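Local coordinates for protein ancestral D-type dye decolorizing peroxidase (Geotrichum candidum, PDB 7ANV) that probably uses a bound haem and hydrogen peroxide to oxidise dyes and related substrates, as dye-decolorizing peroxidases do, at residues A[5-10]-A[477-482]; A[23-28]-A[141-146]. All blocks are in the same frame, centred on the assembly; numbering follows the deposited sequence.

Contact 1. Residues A[5-10]-A[477-482]; sequences LNNIQG and PSISAL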
loop_
_atom_site.group_PDB
_atom_site.type_symbol
_atom_site.label_atom_id
_atom_site.label_comp_id
_atom_site.label_asym_id
_atom_site.label_seq_id
_atom_site.Cartn_x
_atom_site.Cartn_y
_atom_site.Cartn_z
ATOM N N LEU A 5 -19.062 -12.692 -4.631
ATOM C CA LEU A 5 -18.556 -11.583 -3.804
ATOM C C LEU A 5 -18.945 -11.798 -2.341
ATOM O O LEU A 5 -18.366 -11.126 -1.510
ATOM C CB LEU A 5 -19.109 -10.279 -4.348
ATOM C CG LEU A 5 -18.706 -9.908 -5.772
ATOM C CD1 LEU A 5 -19.230 -8.515 -6.062
ATOM C CD2 LEU A 5 -17.219 -9.975 -5.973
ATOM N N ASN A 6 -19.875 -12.709 -2.032
ATOM C CA ASN A 6 -20.224 -13.017 -0.641
ATOM C C ASN A 6 -19.288 -14.077 -0.058
ATOM O O ASN A 6 -19.518 -14.441 1.131
ATOM C CB ASN A 6 -21.680 -13.426 -0.475
ATOM C CG ASN A 6 -22.264 -13.018 0.853
ATOM O OD1 ASN A 6 -21.906 -12.006 1.473
ATOM N ND2 ASN A 6 -23.164 -13.838 1.350
ATOM N N ASN A 7 -18.288 -14.527 -0.824
ATOM C CA ASN A 7 -17.251 -15.457 -0.318
ATOM C C ASN A 7 -15.914 -14.761 -0.092
ATOM O O ASN A 7 -14.968 -15.423 0.402
ATOM C CB ASN A 7 -17.105 -16.655 -1.254
ATOM C CG ASN A 7 -16.422 -17.824 -0.569
ATOM O OD1 ASN A 7 -16.717 -18.131 0.560
ATOM N ND2 ASN A 7 -15.493 -18.419 -1.276
ATOM N N ILE A 8 -15.788 -13.496 -0.475
ATOM C CA ILE A 8 -14.497 -12.782 -0.531
ATOM C C ILE A 8 -14.542 -11.749 0.583
ATOM O O ILE A 8 -15.540 -11.015 0.677
ATOM C CB ILE A 8 -14.297 -12.142 -1.924
ATOM C CG1 ILE A 8 -14.198 -13.206 -3.020
ATOM C CG2 ILE A 8 -13.105 -11.223 -1.941
ATOM C CD1 ILE A 8 -14.446 -12.662 -4.428
ATOM N N GLN A 9 -13.528 -11.693 1.401
ATOM C CA GLN A 9 -13.432 -10.647 2.431
ATOM C C GLN A 9 -13.389 -9.251 1.793
ATOM O O GLN A 9 -12.597 -9.021 0.866
ATOM C CB GLN A 9 -12.245 -10.922 3.350
ATOM C CG GLN A 9 -12.487 -12.089 4.296
ATOM C CD GLN A 9 -11.534 -12.019 5.468
ATOM O OE1 GLN A 9 -11.570 -11.075 6.280
ATOM N NE2 GLN A 9 -10.656 -12.994 5.560
ATOM N N GLY A 10 -14.193 -8.321 2.331
ATOM C CA GLY A 10 -14.513 -7.042 1.672
ATOM C C GLY A 10 -13.386 -6.038 1.610
ATOM O O GLY A 10 -13.546 -5.037 0.898
ATOM N N PRO A 477 -8.323 -15.321 4.307
ATOM C CA PRO A 477 -9.030 -16.415 3.664
ATOM C C PRO A 477 -10.429 -16.021 3.190
ATOM O O PRO A 477 -10.980 -15.022 3.610
ATOM C CB PRO A 477 -9.158 -17.494 4.752
ATOM C CG PRO A 477 -8.188 -17.071 5.801
ATOM C CD PRO A 477 -8.168 -15.556 5.744
ATOM N N SER A 478 -10.993 -16.887 2.349
ATOM C CA SER A 478 -12.410 -16.820 1.939
ATOM C C SER A 478 -13.327 -17.075 3.149
ATOM O O SER A 478 -12.902 -17.690 4.164
ATOM C CB SER A 478 -12.676 -17.773 0.814
ATOM O OG SER A 478 -12.726 -19.105 1.299
ATOM N N ILE A 479 -14.608 -16.735 3.012
ATOM C CA ILE A 479 -15.610 -17.044 4.051
ATOM C C ILE A 479 -15.740 -18.561 4.163
ATOM O O ILE A 479 -15.707 -19.073 5.284
ATOM C CB ILE A 479 -16.957 -16.374 3.747
ATOM C CG1 ILE A 479 -16.764 -14.863 3.600
ATOM C CG2 ILE A 479 -17.953 -16.725 4.841
ATOM C CD1 ILE A 479 -16.181 -14.191 4.809
ATOM N N SER A 480 -15.842 -19.263 3.046
ATOM C CA SER A 480 -16.009 -20.740 3.104
ATOM C C SER A 480 -14.765 -21.364 3.745
ATOM O O SER A 480 -14.920 -22.334 4.509
ATOM C CB SER A 480 -16.335 -21.287 1.751
ATOM O OG SER A 480 -15.269 -21.135 0.916
ATOM N N ALA A 481 -13.571 -20.822 3.517
ATOM C CA ALA A 481 -12.339 -21.348 4.158
ATOM C C ALA A 481 -12.398 -21.113 5.679
ATOM O O ALA A 481 -12.070 -22.050 6.461
ATOM C CB ALA A 481 -11.105 -20.756 3.569
ATOM N N LEU A 482 -12.795 -19.911 6.098
ATOM C CA LEU A 482 -12.971 -19.585 7.529
ATOM C C LEU A 482 -13.941 -20.602 8.160
ATOM O O LEU A 482 -13.606 -21.132 9.227
ATOM C CB LEU A 482 -13.483 -18.156 7.681
ATOM C CG LEU A 482 -12.477 -17.059 7.348
ATOM C CD1 LEU A 482 -13.127 -15.702 7.531
ATOM C CD2 LEU A 482 -11.195 -17.154 8.187
HETATM O O HOH W 1 -11.374 -13.562 0.959
#
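Asn-7 meets the first turn of helix 479-486 with both its backbone and its side chain. Its carbonyl O accepts from Ile-479 N at 2.9 Å, a nearly straight bond (164° at the hydrogen) although the donor stands well above the carbonyl plane. The side-chain OD1 accepts from Ser-480 N, also at 2.9 Å; with CG anti to the backbone N (chi1 -161°), the amide swings out over the helix start to take that N-H. Two N-H groups of the first turn, which have no helical carbonyl ahead of them, are thus satisfied by one residue. A third is met by the residue just before the helix: Ser-478, the N-cap, accepts from Ala-481 N through OG at 2.9 Å.

Gln-9 serves the residue before the cap. Its NE2 donates to Pro-477 O at 2.8 Å, with Pro-477 O in the amide plane of Gln-9 and the donor on a carbonyl lone pair. The same oxygen receives a water proton, and that water in turn accepts from Gln-9 N, so Gln-9 grips Pro-477 both directly and through solvent.

The other end of the Gln-9 amide, OE1, accepts from Ile-82 N of strand 78-84, while Pro-477 and Leu-482 pack on Phe-84 of that strand. On the loop side, Asn-6 OD1 is hydrogen-bonded to Thr-47 OG1 and Ile-8 pairs by backbone with Thr-48, placing the contact between strand 78-84 and the start of helix 48-59.

Contact 2. Residues A[23-28]-A[141-146]; sequences YFFFKI and HGVILV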
loop_
_atom_site.group_PDB
_atom_site.type_symbol
_atom_site.label_atom_id
_atom_site.label_comp_id
_atom_site.label_asym_id
_atom_site.label_seq_id
_atom_site.Cartn_x
_atom_site.Cartn_y
_atom_site.Cartn_z
ATOM N N TYR A 23 -5.940 -1.818 13.444
ATOM C CA TYR A 23 -5.320 -3.129 13.190
ATOM C C TYR A 23 -4.990 -3.739 14.540
ATOM O O TYR A 23 -4.187 -3.159 15.268
ATOM C CB TYR A 23 -4.095 -2.898 12.313
ATOM C CG TYR A 23 -4.455 -2.431 10.945
ATOM C CD1 TYR A 23 -4.607 -1.085 10.682
ATOM C CD2 TYR A 23 -4.606 -3.327 9.911
ATOM C CE1 TYR A 23 -4.959 -0.630 9.426
ATOM C CE2 TYR A 23 -4.943 -2.887 8.648
ATOM C CZ TYR A 23 -5.099 -1.542 8.404
ATOM O OH TYR A 23 -5.428 -1.078 7.167
ATOM N N PHE A 24 -5.604 -4.879 14.836
ATOM C CA PHE A 24 -5.411 -5.639 16.098
ATOM C C PHE A 24 -4.576 -6.877 15.774
ATOM O O PHE A 24 -5.098 -7.867 15.181
ATOM C CB PHE A 24 -6.789 -5.937 16.686
ATOM C CG PHE A 24 -6.767 -6.654 17.993
ATOM C CD1 PHE A 24 -6.622 -8.027 18.043
ATOM C CD2 PHE A 24 -6.986 -5.962 19.164
ATOM C CE1 PHE A 24 -6.681 -8.681 19.273
ATOM C CE2 PHE A 24 -7.036 -6.620 20.382
ATOM C CZ PHE A 24 -6.868 -7.978 20.423
ATOM N N PHE A 25 -3.285 -6.811 16.107
ATOM C CA PHE A 25 -2.329 -7.900 15.793
ATOM C C PHE A 25 -2.333 -8.827 17.002
ATOM O O PHE A 25 -2.217 -8.374 18.162
ATOM C CB PHE A 25 -0.925 -7.365 15.532
ATOM C CG PHE A 25 -0.852 -6.466 14.335
ATOM C CD1 PHE A 25 -0.670 -7.010 13.068
ATOM C CD2 PHE A 25 -0.946 -5.097 14.459
ATOM C CE1 PHE A 25 -0.582 -6.187 11.965
ATOM C CE2 PHE A 25 -0.883 -4.279 13.343
ATOM C CZ PHE A 25 -0.665 -4.816 12.102
ATOM N N PHE A 26 -2.528 -10.110 16.769
ATOM C CA PHE A 26 -2.730 -11.045 17.890
ATOM C C PHE A 26 -1.863 -12.278 17.739
ATOM O O PHE A 26 -1.411 -12.629 16.648
ATOM C CB PHE A 26 -4.204 -11.441 18.021
ATOM C CG PHE A 26 -4.738 -12.202 16.832
ATOM C CD1 PHE A 26 -4.674 -13.590 16.785
ATOM C CD2 PHE A 26 -5.341 -11.528 15.783
ATOM C CE1 PHE A 26 -5.171 -14.288 15.695
ATOM C CE2 PHE A 26 -5.817 -12.226 14.688
ATOM C CZ PHE A 26 -5.744 -13.598 14.647
ATOM N N LYS A 27 -1.611 -12.876 18.897
ATOM C CA LYS A 27 -1.011 -14.210 19.044
ATOM C C LYS A 27 -2.128 -15.127 19.515
ATOM O O LYS A 27 -2.903 -14.729 20.420
ATOM C CB LYS A 27 0.151 -14.128 20.033
ATOM C CG LYS A 27 0.857 -15.436 20.314
ATOM C CD LYS A 27 1.972 -15.264 21.337
ATOM C CE LYS A 27 2.839 -16.492 21.512
ATOM N NZ LYS A 27 3.426 -16.504 22.874
ATOM N N ILE A 28 -2.215 -16.309 18.917
ATOM C CA ILE A 28 -3.135 -17.387 19.353
ATOM C C ILE A 28 -2.474 -18.103 20.530
ATOM O O ILE A 28 -1.383 -18.695 20.342
ATOM C CB ILE A 28 -3.480 -18.336 18.203
ATOM C CG1 ILE A 28 -4.190 -17.588 17.065
ATOM C CG2 ILE A 28 -4.260 -19.542 18.727
ATOM C CD1 ILE A 28 -4.258 -18.330 15.756
ATOM N N HIS A 141 0.443 -13.841 14.903
ATOM C CA HIS A 141 -0.283 -14.974 14.277
ATOM C C HIS A 141 -1.350 -14.475 13.305
ATOM O O HIS A 141 -1.737 -15.226 12.425
ATOM C CB HIS A 141 -0.865 -15.852 15.355
ATOM C CG HIS A 141 0.193 -16.607 16.097
ATOM N ND1 HIS A 141 -0.089 -17.378 17.180
ATOM C CD2 HIS A 141 1.513 -16.762 15.844
ATOM C CE1 HIS A 141 1.025 -17.958 17.624
ATOM N NE2 HIS A 141 2.034 -17.577 16.840
ATOM N N GLY A 142 -1.770 -13.236 13.460
ATOM C CA GLY A 142 -2.856 -12.714 12.615
ATOM C C GLY A 142 -3.122 -11.264 12.905
ATOM O O GLY A 142 -2.571 -10.712 13.879
ATOM N N VAL A 143 -4.071 -10.725 12.168
ATOM C CA VAL A 143 -4.513 -9.346 12.371
ATOM C C VAL A 143 -5.999 -9.318 12.095
ATOM O O VAL A 143 -6.482 -9.922 11.127
ATOM C CB VAL A 143 -3.717 -8.363 11.501
ATOM C CG1 VAL A 143 -3.815 -8.611 9.998
ATOM C CG2 VAL A 143 -4.111 -6.924 11.837
ATOM N N ILE A 144 -6.686 -8.600 12.947
ATOM C CA ILE A 144 -8.114 -8.262 12.732
ATOM C C ILE A 144 -8.122 -6.809 12.341
ATOM O O ILE A 144 -7.563 -5.984 13.077
ATOM C CB ILE A 144 -8.978 -8.559 13.971
ATOM C CG1 ILE A 144 -8.893 -10.039 14.325
ATOM C CG2 ILE A 144 -10.415 -8.134 13.717
ATOM C CD1 ILE A 144 -9.580 -10.424 15.596
ATOM N N LEU A 145 -8.786 -6.508 11.231
ATOM C CA LEU A 145 -8.967 -5.134 10.711
ATOM C C LEU A 145 -10.368 -4.680 11.082
ATOM O O LEU A 145 -11.351 -5.380 10.725
ATOM C CB LEU A 145 -8.929 -5.176 9.176
ATOM C CG LEU A 145 -7.647 -5.477 8.452
ATOM C CD1 LEU A 145 -7.359 -6.976 8.528
ATOM C CD2 LEU A 145 -7.810 -5.021 6.994
ATOM N N VAL A 146 -10.500 -3.555 11.735
ATOM C CA VAL A 146 -11.841 -2.989 12.013
ATOM C C VAL A 146 -11.865 -1.553 11.465
ATOM O O VAL A 146 -11.146 -0.684 11.976
ATOM C CB VAL A 146 -12.181 -3.053 13.520
ATOM C CG1 VAL A 146 -13.616 -2.607 13.744
ATOM C CG2 VAL A 146 -11.938 -4.446 14.101
#
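Phe-24 and Ile-144 form a hydrogen-bonded antiparallel pair, joining strands 20-28 and 142-148 at the middle of a four-stranded sheet in the ferredoxin-like fold of the DyP domain. Phe-24 N reaches Ile-144 O at 2.9 Å and Ile-144 N returns to Phe-24 O at 2.8 Å. The segment axes run at 158°, close to antiparallel. The ladder ends in a classic beta bulge: His-141 and Gly-142 both face Phe-26, whose O accepts from His-141 N at 2.8 Å and only weakly from Gly-142 N.

The bulge region is packed tightly. Phe-26 holds its CG between its backbone N and carbonyl carbon (chi1 64°), which folds the ring across the neighbouring strand; Gly-142 CA lies over one face, 3.9 Å from the ring centroid in a CH-pi contact. The ring reaches the backbone itself, with Phe-26 CZ 3.6 Å from Gly-142 CA, a closeness that the absence of a side chain on Gly-142 allows. Ile-144 CG1 continues the packing beside Phe-26 CE2. On the face carrying Tyr-23, Phe-25, Val-143 and Leu-145, Val-143 CG2 sits over the Phe-25 ring and near the edge of the Tyr-23 ring. Phe-251 meets both aromatic rings edge-to-face, tying this side to strand 247-256, whereas helix 151-164 packs on Ile-144 from the other.

The contact is looser where Lys-27, partly exposed, extends from the strand. Only the root of its chain engages: CG lies over the His-141 ring in a CH-pi contact, while the fully extended remainder carries NZ away, 6.3 Å from His-141 NE2. The imidazole beside it is buried and held by the backbone, for His-141 ND1 accepts from Ile-28 N at 2.9 Å, with the donor 30° out of the ring plane.

From the N terminus, the chain enters contact 1 at residues 5-10, runs into strand 20-28, and supplies the first half of contact 2 at 23-28. Contact 2 closes at 141-146, after 112 intervening residues that include strand 78-84. Contact 1 closes only at 477-482, beyond 466 intervening residues, so contact 2 is nested inside its loop. The inner closure joins two strands of the first four-stranded sheet; the outer one joins the N-terminal loop to the C-terminal helix 479-486, which follows strand 466-476 of the second sheet. Their centres lie 17 Å apart and their nearest atoms about 6 Å, without touching.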